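Transmembrane oligosaccharyl transferase (Archaeoglobus fulgidus, PDB 3WAJ) belongs to the STT3/AglB family of membrane-embedded oligosaccharyl transferases and joins a helical GT-C-type membrane part to a large C-terminal part of mixed helix and strand. Local coordinates at residues A[134-139]-A[442-447]; A[517-522]-A[541-546]; A[780-785]-A[862-867]. One frame throughout, in Å; residues are numbered along the deposited sequence.

Contact 1. Residues A[134-139]-A[442-447]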
loop_
_atom_site.group_PDB
_atom_site.type_symbol
_atom_site.label_atom_id
_atom_site.label_comp_id
_atom_site.label_asym_id
_atom_site.label_seq_id
_atom_site.Cartn_x
_atom_site.Cartn_y
_atom_site.Cartn_z
ATOM N N LYS A 134 -13.322 -27.617 -23.557
ATOM C CA LYS A 134 -11.963 -27.893 -23.103
ATOM C C LYS A 134 -10.892 -27.163 -23.905
ATOM O O LYS A 134 -9.873 -26.741 -23.358
ATOM C CB LYS A 134 -11.652 -29.386 -23.219
ATOM C CG LYS A 134 -11.676 -30.130 -21.894
ATOM C CD LYS A 134 -12.408 -31.456 -22.018
ATOM C CE LYS A 134 -12.739 -32.034 -20.651
ATOM N NZ LYS A 134 -13.153 -33.462 -20.738
ATOM N N ARG A 135 -11.129 -27.017 -25.205
ATOM C CA ARG A 135 -10.185 -26.337 -26.084
ATOM C C ARG A 135 -9.932 -24.931 -25.551
ATOM O O ARG A 135 -8.787 -24.491 -25.453
ATOM C CB ARG A 135 -10.745 -26.268 -27.506
ATOM C CG ARG A 135 -11.215 -27.605 -28.054
ATOM C CD ARG A 135 -10.437 -27.997 -29.299
ATOM N NE ARG A 135 -10.643 -29.398 -29.654
ATOM C CZ ARG A 135 -10.326 -29.924 -30.833
ATOM N NH1 ARG A 135 -9.786 -29.164 -31.777
ATOM N NH2 ARG A 135 -10.550 -31.209 -31.070
ATOM N N ALA A 136 -11.009 -24.231 -25.208
ATOM C CA ALA A 136 -10.905 -22.866 -24.680
ATOM C C ALA A 136 -10.234 -22.831 -23.301
ATOM O O ALA A 136 -9.461 -21.923 -22.996
ATOM C CB ALA A 136 -12.275 -22.212 -24.615
ATOM N N ALA A 137 -10.528 -23.835 -22.483
ATOM C CA ALA A 137 -10.048 -23.892 -21.108
ATOM C C ALA A 137 -8.544 -24.098 -20.989
ATOM O O ALA A 137 -7.963 -23.899 -19.920
ATOM C CB ALA A 137 -10.791 -24.961 -20.354
ATOM N N VAL A 138 -7.921 -24.500 -22.091
ATOM C CA VAL A 138 -6.481 -24.732 -22.126
ATOM C C VAL A 138 -5.748 -23.460 -22.550
ATOM O O VAL A 138 -4.747 -23.072 -21.936
ATOM C CB VAL A 138 -6.139 -25.923 -23.046
ATOM C CG1 VAL A 138 -4.800 -25.727 -23.727
ATOM C CG2 VAL A 138 -6.158 -27.217 -22.252
ATOM N N ILE A 139 -6.267 -22.808 -23.586
ATOM C CA ILE A 139 -5.767 -21.503 -23.987
ATOM C C ILE A 139 -5.927 -20.542 -22.807
ATOM O O ILE A 139 -5.109 -19.643 -22.595
ATOM C CB ILE A 139 -6.548 -20.967 -25.189
ATOM C CG1 ILE A 139 -6.800 -22.088 -26.196
ATOM C CG2 ILE A 139 -5.803 -19.815 -25.830
ATOM C CD1 ILE A 139 -7.726 -21.708 -27.335
ATOM N N ALA A 442 -12.284 -16.076 -27.778
ATOM C CA ALA A 442 -12.007 -15.439 -29.069
ATOM C C ALA A 442 -11.041 -16.254 -29.930
ATOM O O ALA A 442 -11.130 -16.248 -31.158
ATOM C CB ALA A 442 -11.467 -14.032 -28.866
ATOM N N LEU A 443 -10.104 -16.933 -29.281
ATOM C CA LEU A 443 -9.188 -17.817 -29.981
ATOM C C LEU A 443 -9.864 -19.153 -30.278
ATOM O O LEU A 443 -9.909 -19.580 -31.432
ATOM C CB LEU A 443 -7.901 -18.015 -29.176
ATOM C CG LEU A 443 -7.008 -16.780 -29.020
ATOM C CD1 LEU A 443 -5.759 -17.110 -28.221
ATOM C CD2 LEU A 443 -6.635 -16.184 -30.368
ATOM N N SER A 444 -10.423 -19.794 -29.252
ATOM C CA SER A 444 -11.135 -21.068 -29.420
ATOM C C SER A 444 -12.427 -20.892 -30.220
ATOM O O SER A 444 -13.473 -21.457 -29.884
ATOM C CB SER A 444 -11.433 -21.706 -28.062
ATOM O OG SER A 444 -12.372 -22.763 -28.157
ATOM N N VAL A 445 -12.329 -20.106 -31.287
ATOM C CA VAL A 445 -13.442 -19.789 -32.158
ATOM C C VAL A 445 -12.841 -19.513 -33.524
ATOM O O VAL A 445 -13.300 -20.055 -34.527
ATOM C CB VAL A 445 -14.251 -18.581 -31.638
ATOM C CG1 VAL A 445 -14.739 -17.699 -32.785
ATOM C CG2 VAL A 445 -15.420 -19.062 -30.788
ATOM N N VAL A 446 -11.795 -18.688 -33.553
ATOM C CA VAL A 446 -11.015 -18.496 -34.769
ATOM C C VAL A 446 -10.344 -19.819 -35.128
ATOM O O VAL A 446 -10.243 -20.191 -36.302
ATOM C CB VAL A 446 -9.933 -17.424 -34.584
ATOM C CG1 VAL A 446 -8.943 -17.483 -35.736
ATOM C CG2 VAL A 446 -10.552 -16.042 -34.463
ATOM N N PHE A 447 -9.896 -20.526 -34.095
ATOM C CA PHE A 447 -9.254 -21.826 -34.246
ATOM C C PHE A 447 -10.209 -22.860 -34.833
ATOM O O PHE A 447 -9.861 -23.573 -35.777
ATOM C CB PHE A 447 -8.736 -22.330 -32.896
ATOM C CG PHE A 447 -7.489 -21.643 -32.426
ATOM C CD1 PHE A 447 -7.127 -20.399 -32.924
ATOM C CD2 PHE A 447 -6.663 -22.252 -31.497
ATOM C CE1 PHE A 447 -5.976 -19.769 -32.496
ATOM C CE2 PHE A 447 -5.506 -21.629 -31.064
ATOM C CZ PHE A 447 -5.165 -20.385 -31.565
#

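Contact 2. Residues A[517-522]-A[541-546]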
loop_
_atom_site.group_PDB
_atom_site.type_symbol
_atom_site.label_atom_id
_atom_site.label_comp_id
_atom_site.label_asym_id
_atom_site.label_seq_id
_atom_site.Cartn_x
_atom_site.Cartn_y
_atom_site.Cartn_z
ATOM N N GLY A 517 13.937 -2.688 24.041
ATOM C CA GLY A 517 13.805 -3.634 22.938
ATOM C C GLY A 517 13.206 -4.971 23.320
ATOM O O GLY A 517 12.389 -5.538 22.582
ATOM N N GLU A 518 13.592 -5.475 24.488
ATOM C CA GLU A 518 13.070 -6.757 24.967
ATOM C C GLU A 518 11.541 -6.717 25.164
ATOM O O GLU A 518 10.823 -7.655 24.786
ATOM C CB GLU A 518 13.776 -7.168 26.261
ATOM C CG GLU A 518 13.933 -8.677 26.429
ATOM C CD GLU A 518 14.719 -9.074 27.685
ATOM O OE1 GLU A 518 15.345 -10.158 27.674
ATOM O OE2 GLU A 518 14.696 -8.317 28.683
ATOM N N LYS A 519 11.037 -5.630 25.741
ATOM C CA LYS A 519 9.597 -5.504 25.942
ATOM C C LYS A 519 8.849 -5.460 24.615
ATOM O O LYS A 519 7.855 -6.190 24.419
ATOM C CB LYS A 519 9.262 -4.293 26.834
ATOM C CG LYS A 519 9.840 -4.400 28.248
ATOM C CD LYS A 519 9.288 -3.346 29.191
ATOM C CE LYS A 519 10.035 -3.338 30.521
ATOM N NZ LYS A 519 11.441 -2.895 30.319
ATOM N N TYR A 520 9.342 -4.625 23.702
ATOM C CA TYR A 520 8.778 -4.554 22.358
ATOM C C TYR A 520 8.749 -5.942 21.717
ATOM O O TYR A 520 7.739 -6.326 21.132
ATOM C CB TYR A 520 9.541 -3.526 21.499
ATOM C CG TYR A 520 9.239 -2.106 21.922
ATOM C CD1 TYR A 520 7.974 -1.563 21.721
ATOM C CD2 TYR A 520 10.199 -1.319 22.537
ATOM C CE1 TYR A 520 7.672 -0.268 22.110
ATOM C CE2 TYR A 520 9.907 -0.008 22.940
ATOM C CZ TYR A 520 8.641 0.499 22.724
ATOM O OH TYR A 520 8.335 1.782 23.115
ATOM N N ASP A 521 9.834 -6.709 21.854
ATOM C CA ASP A 521 9.860 -8.069 21.296
ATOM C C ASP A 521 8.838 -9.018 21.912
ATOM O O ASP A 521 8.181 -9.759 21.181
ATOM C CB ASP A 521 11.277 -8.663 21.312
ATOM C CG ASP A 521 12.210 -8.006 20.278
ATOM O OD1 ASP A 521 13.395 -8.383 20.230
ATOM O OD2 ASP A 521 11.764 -7.131 19.510
ATOM N N GLU A 522 8.676 -8.994 23.236
ATOM C CA GLU A 522 7.622 -9.814 23.874
ATOM C C GLU A 522 6.243 -9.382 23.414
ATOM O O GLU A 522 5.401 -10.209 23.064
ATOM C CB GLU A 522 7.607 -9.652 25.397
ATOM C CG GLU A 522 8.889 -9.890 26.123
ATOM C CD GLU A 522 8.858 -9.260 27.496
ATOM O OE1 GLU A 522 8.123 -8.261 27.658
ATOM O OE2 GLU A 522 9.545 -9.762 28.408
ATOM N N PRO A 541 0.504 -2.109 28.327
ATOM C CA PRO A 541 0.892 -2.882 29.520
ATOM C C PRO A 541 2.260 -2.470 30.014
ATOM O O PRO A 541 2.785 -3.025 30.981
ATOM C CB PRO A 541 0.980 -4.329 29.002
ATOM C CG PRO A 541 0.402 -4.304 27.618
ATOM C CD PRO A 541 0.591 -2.926 27.100
ATOM N N PHE A 542 2.851 -1.512 29.319
ATOM C CA PHE A 542 4.117 -0.955 29.749
ATOM C C PHE A 542 4.338 0.448 29.195
ATOM O O PHE A 542 3.648 0.933 28.290
ATOM C CB PHE A 542 5.293 -1.876 29.375
ATOM C CG PHE A 542 5.607 -1.923 27.875
ATOM C CD1 PHE A 542 4.713 -2.502 26.967
ATOM C CD2 PHE A 542 6.808 -1.416 27.383
ATOM C CE1 PHE A 542 5.009 -2.564 25.588
ATOM C CE2 PHE A 542 7.108 -1.471 26.019
ATOM C CZ PHE A 542 6.210 -2.051 25.119
ATOM N N GLU A 543 5.330 1.072 29.789
ATOM C CA GLU A 543 5.861 2.366 29.429
ATOM C C GLU A 543 6.318 2.404 27.934
ATOM O O GLU A 543 7.376 1.892 27.585
ATOM C CB GLU A 543 7.014 2.618 30.431
ATOM C CG GLU A 543 7.776 1.288 30.950
ATOM C CD GLU A 543 7.064 0.423 32.072
ATOM O OE1 GLU A 543 7.511 -0.720 32.369
ATOM O OE2 GLU A 543 6.070 0.872 32.677
ATOM N N THR A 544 5.513 2.995 27.050
ATOM C CA THR A 544 5.815 2.987 25.607
ATOM C C THR A 544 6.174 4.345 24.974
ATOM O O THR A 544 6.032 5.387 25.598
ATOM C CB THR A 544 4.645 2.402 24.781
ATOM O OG1 THR A 544 3.467 3.203 24.961
ATOM C CG2 THR A 544 4.373 0.951 25.160
ATOM N N TYR A 545 6.604 4.328 23.713
ATOM C CA TYR A 545 6.811 5.573 22.958
ATOM C C TYR A 545 6.484 5.375 21.479
ATOM O O TYR A 545 6.461 4.241 20.987
ATOM C CB TYR A 545 8.251 6.122 23.122
ATOM C CG TYR A 545 9.343 5.133 22.760
ATOM C CD1 TYR A 545 9.633 4.834 21.432
ATOM C CD2 TYR A 545 10.094 4.506 23.750
ATOM C CE1 TYR A 545 10.625 3.922 21.100
ATOM C CE2 TYR A 545 11.099 3.594 23.426
ATOM C CZ TYR A 545 11.354 3.311 22.095
ATOM O OH TYR A 545 12.343 2.409 21.763
ATOM N N GLY A 546 6.240 6.473 20.766
ATOM C CA GLY A 546 5.872 6.370 19.371
ATOM C C GLY A 546 6.983 6.801 18.438
ATOM O O GLY A 546 7.880 7.580 18.797
#

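Contact 3. Residues A[780-785]-A[862-867]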
loop_
_atom_site.group_PDB
_atom_site.type_symbol
_atom_site.label_atom_id
_atom_site.label_comp_id
_atom_site.label_asym_id
_atom_site.label_seq_id
_atom_site.Cartn_x
_atom_site.Cartn_y
_atom_site.Cartn_z
ATOM N N ALA A 780 18.740 20.298 27.390
ATOM C CA ALA A 780 19.373 21.001 28.509
ATOM C C ALA A 780 19.096 22.494 28.429
ATOM O O ALA A 780 19.389 23.128 27.413
ATOM C CB ALA A 780 20.872 20.757 28.524
ATOM N N VAL A 781 18.544 23.060 29.496
ATOM C CA VAL A 781 18.257 24.488 29.498
ATOM C C VAL A 781 19.500 25.277 29.912
ATOM O O VAL A 781 19.941 25.202 31.053
ATOM C CB VAL A 781 17.048 24.826 30.389
ATOM C CG1 VAL A 781 16.734 26.324 30.325
ATOM C CG2 VAL A 781 15.841 24.014 29.955
ATOM N N VAL A 782 20.077 26.009 28.964
ATOM C CA VAL A 782 21.187 26.913 29.265
ATOM C C VAL A 782 20.661 28.346 29.314
ATOM O O VAL A 782 20.002 28.815 28.375
ATOM C CB VAL A 782 22.346 26.789 28.250
ATOM C CG1 VAL A 782 23.435 27.808 28.558
ATOM C CG2 VAL A 782 22.923 25.389 28.283
ATOM N N THR A 783 20.945 29.035 30.416
ATOM C CA THR A 783 20.412 30.372 30.636
ATOM C C THR A 783 21.371 31.204 31.474
ATOM O O THR A 783 22.309 30.677 32.083
ATOM C CB THR A 783 19.055 30.312 31.344
ATOM O OG1 THR A 783 18.414 31.591 31.280
ATOM C CG2 THR A 783 19.239 29.904 32.795
ATOM N N GLY A 784 21.131 32.507 31.513
ATOM C CA GLY A 784 21.996 33.399 32.257
ATOM C C GLY A 784 21.854 34.831 31.789
ATOM O O GLY A 784 20.912 35.169 31.074
ATOM N N LYS A 785 22.800 35.676 32.183
ATOM C CA LYS A 785 22.688 37.100 31.910
ATOM C C LYS A 785 23.666 37.602 30.858
ATOM O O LYS A 785 24.754 37.052 30.669
ATOM C CB LYS A 785 22.826 37.909 33.206
ATOM C CG LYS A 785 21.542 37.973 34.028
ATOM C CD LYS A 785 21.746 38.720 35.336
ATOM C CE LYS A 785 22.416 37.847 36.385
ATOM N NZ LYS A 785 21.488 36.795 36.894
ATOM N N GLU A 862 17.544 19.461 32.662
ATOM C CA GLU A 862 18.204 20.217 33.720
ATOM C C GLU A 862 18.518 21.651 33.292
ATOM O O GLU A 862 18.710 21.937 32.104
ATOM C CB GLU A 862 19.472 19.489 34.183
ATOM C CG GLU A 862 19.197 18.128 34.818
ATOM C CD GLU A 862 20.467 17.392 35.206
ATOM O OE1 GLU A 862 21.533 18.042 35.320
ATOM O OE2 GLU A 862 20.399 16.159 35.397
ATOM N N ILE A 863 18.545 22.552 34.269
ATOM C CA ILE A 863 18.807 23.963 34.008
ATOM C C ILE A 863 20.268 24.273 34.299
ATOM O O ILE A 863 20.816 23.817 35.298
ATOM C CB ILE A 863 17.879 24.874 34.841
ATOM C CG1 ILE A 863 16.411 24.493 34.598
ATOM C CG2 ILE A 863 18.114 26.332 34.504
ATOM C CD1 ILE A 863 15.397 25.515 35.103
ATOM N N ILE A 864 20.903 25.029 33.409
ATOM C CA ILE A 864 22.312 25.388 33.552
ATOM C C ILE A 864 22.492 26.905 33.541
ATOM O O ILE A 864 22.044 27.587 32.614
ATOM C CB ILE A 864 23.172 24.768 32.435
ATOM C CG1 ILE A 864 23.393 23.276 32.696
ATOM C CG2 ILE A 864 24.509 25.503 32.305
ATOM C CD1 ILE A 864 24.120 22.554 31.576
ATOM N N GLN A 865 23.146 27.428 34.577
ATOM C CA GLN A 865 23.414 28.859 34.678
ATOM C C GLN A 865 24.719 29.184 33.976
ATOM O O GLN A 865 25.751 28.589 34.281
ATOM C CB GLN A 865 23.504 29.291 36.145
ATOM C CG GLN A 865 22.381 28.773 37.041
ATOM C CD GLN A 865 21.037 29.413 36.742
ATOM O OE1 GLN A 865 20.957 30.439 36.066
ATOM N NE2 GLN A 865 19.969 28.805 37.249
ATOM N N LEU A 866 24.672 30.108 33.022
ATOM C CA LEU A 866 25.901 30.614 32.419
ATOM C C LEU A 866 25.810 32.110 32.164
ATOM O O LEU A 866 25.044 32.558 31.306
ATOM C CB LEU A 866 26.258 29.872 31.129
ATOM C CG LEU A 866 27.760 29.595 31.047
ATOM C CD1 LEU A 866 28.168 28.638 32.151
ATOM C CD2 LEU A 866 28.144 29.021 29.718
ATOM N N ASP A 867 26.591 32.876 32.924
ATOM C CA ASP A 867 26.651 34.318 32.752
ATOM C C ASP A 867 27.488 34.661 31.522
ATOM O O ASP A 867 28.542 34.070 31.283
ATOM C CB ASP A 867 27.226 34.991 34.000
ATOM C CG ASP A 867 26.290 36.039 34.580
ATOM O OD1 ASP A 867 25.056 35.837 34.506
ATOM O OD2 ASP A 867 26.786 37.063 35.107
#

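Contact 1. Residues A[134-139]-A[442-447]
S444 and A136 meet where the two backbones come closest. Their CA atoms are 5.1 Å apart, and A136 CB lies 3.6 Å from S444 CB. S444 points its side chain at helix 134-144. Its OG is turned anti to its own backbone N (chi1 166°), which carries the hydroxyl toward R135 and A136. S444 OG rests beside A136 N and A136 CB, with R135 CB 3.9 Å from S444 OG. No hydrogen bond crosses here. A136 N gives its hydrogen to D133 OD1, and D133 also touches S444. R135 lends the contact little more than its CB. Its chain bends at chi2 and takes the guanidinium group away from helix 429-446.

One turn further along, I139 carries the apolar half. Its two branches do different work. I139 CG2 reaches L443 CD1 at 3.6 Å, and the two side chains pass each other at a slant. The longer branch runs nearly straight (chi2 172°) and puts I139 CD1 against S444 CB at 3.8 Å. I139 CD1 also lies obliquely by the F447 ring, 4.3 Å from F447 CD2. L443 CB lies above one face of that ring, toward its rim. I139 CD1 thus sits among L443, S444 and F447.

The axes of the local segments 134-139 and 442-446 pass 8.9 Å apart, and their N-to-C directions differ by 130°. This is helix-helix packing between two helices of the membrane part. Beyond this contact F447 also touches A478 of helix 474-491. The chemistry is that of shape rather than of polar bonding: small residues let the backbones approach at one end, and branched and aromatic carbons fill the other.

Contact 2. Residues A[517-522]-A[541-546]
The hydroxyl of Y520 accepts a hydrogen bond from the backbone N of Y545, with 3.1 Å between Y520 OH and Y545 N and a bent N-H...O angle of 143°. Y520 OH also lies over the centre of the Y545 ring, 3.3 Å from Y545 CD2. The edge of Y520 thus faces the Y545 ring, with planes at 62°. The Y545 hydroxyl is held by P515 O and R563 NE, which helps to fix the tilt of its ring.

F542 approaches from the loop and sets its edge on a face of Y520. F542 CZ lies 3.8 Å from Y520 CE1, and the planes stand at 73°. K519 covers one face of F542. Its CB makes an off-centre CH-pi contact, and K519 CD comes to 3.6 Å from F542 CD2. T544 CG2 sits over the opposite face, while T544 OG1 bonds to Y74 OH. K519 NZ and E543 OE1 have opposite charges but stay 4.9 Å apart.

The three rings form an aromatic cluster of successive T-shaped pairs. It pins helix 517-524 to the loop entering strand 546-548, shortly before the WWDYG motif of this family.

Contact 3. Residues A[780-785]-A[862-867]
V781 and I863 begin a parallel beta pairing in which strand 863-865 forms one edge of a three-stranded mixed sheet. Strand 780-785 is the central strand, and strand 819-824 lies antiparallel on its other side. The tight part is the backbone. V781 N binds E862 O at 2.8 Å, and V781 O accepts I864 N at 2.6 Å. I864 O in turn takes T783 N at 2.9 Å, and T783 O takes L866 N at 2.6 Å. G784 CA closes on L866 O at 3.3 Å as a CA-H...O contact. G784 has no side chain, and its backbone comes close against L866 O. That oxygen is also bound by Y820 OH.

V782 and I864 share the better covered face. V782 CG2 lies 4.2 Å from I864 CB. V782 also packs on V822 and L824 of the neighbouring strand, and I864 on I853 and on Q857 of helix 855-860.

The face of V781, I863, T783 and Q865 is looser and more open to solvent. T783 and Q865 lie side by side, with T783 CG2 3.7 Å from Q865 OE1. The T783 hydroxyl turns to Y820 O and T821 OG1 instead.

The beta bridges end at T783 and Q865. Further on, K785 still bonds to the backbone of L868, and the D867 carboxylate joins in. The K785 chain bends back and brings NZ near D867 without forming a salt bridge. D867 OD1 accepts K785 N at 3.2 Å, met from above the carboxylate plane, 39° out of it.

How the contacts relate
The three contacts follow one another along the chain and share no element. Contact 1 joins two helices of the membrane part. Contacts 2 and 3 lie on the other side of the chain's centre, in different parts of the C-terminal region, with centres about 34 Å apart. The centres of contacts 1 and 3 are about 84 Å apart. All three are partly buried, but contact 3 has the most exposed residues and lies farthest from the chain's centre. Their chemistry differs. Contact 1 has no hydrogen bond between its segments. Contact 2 has a single one beside edge-to-face (T-shaped) rings. Contact 3 depends on repeated backbone bonds and buries the largest surface.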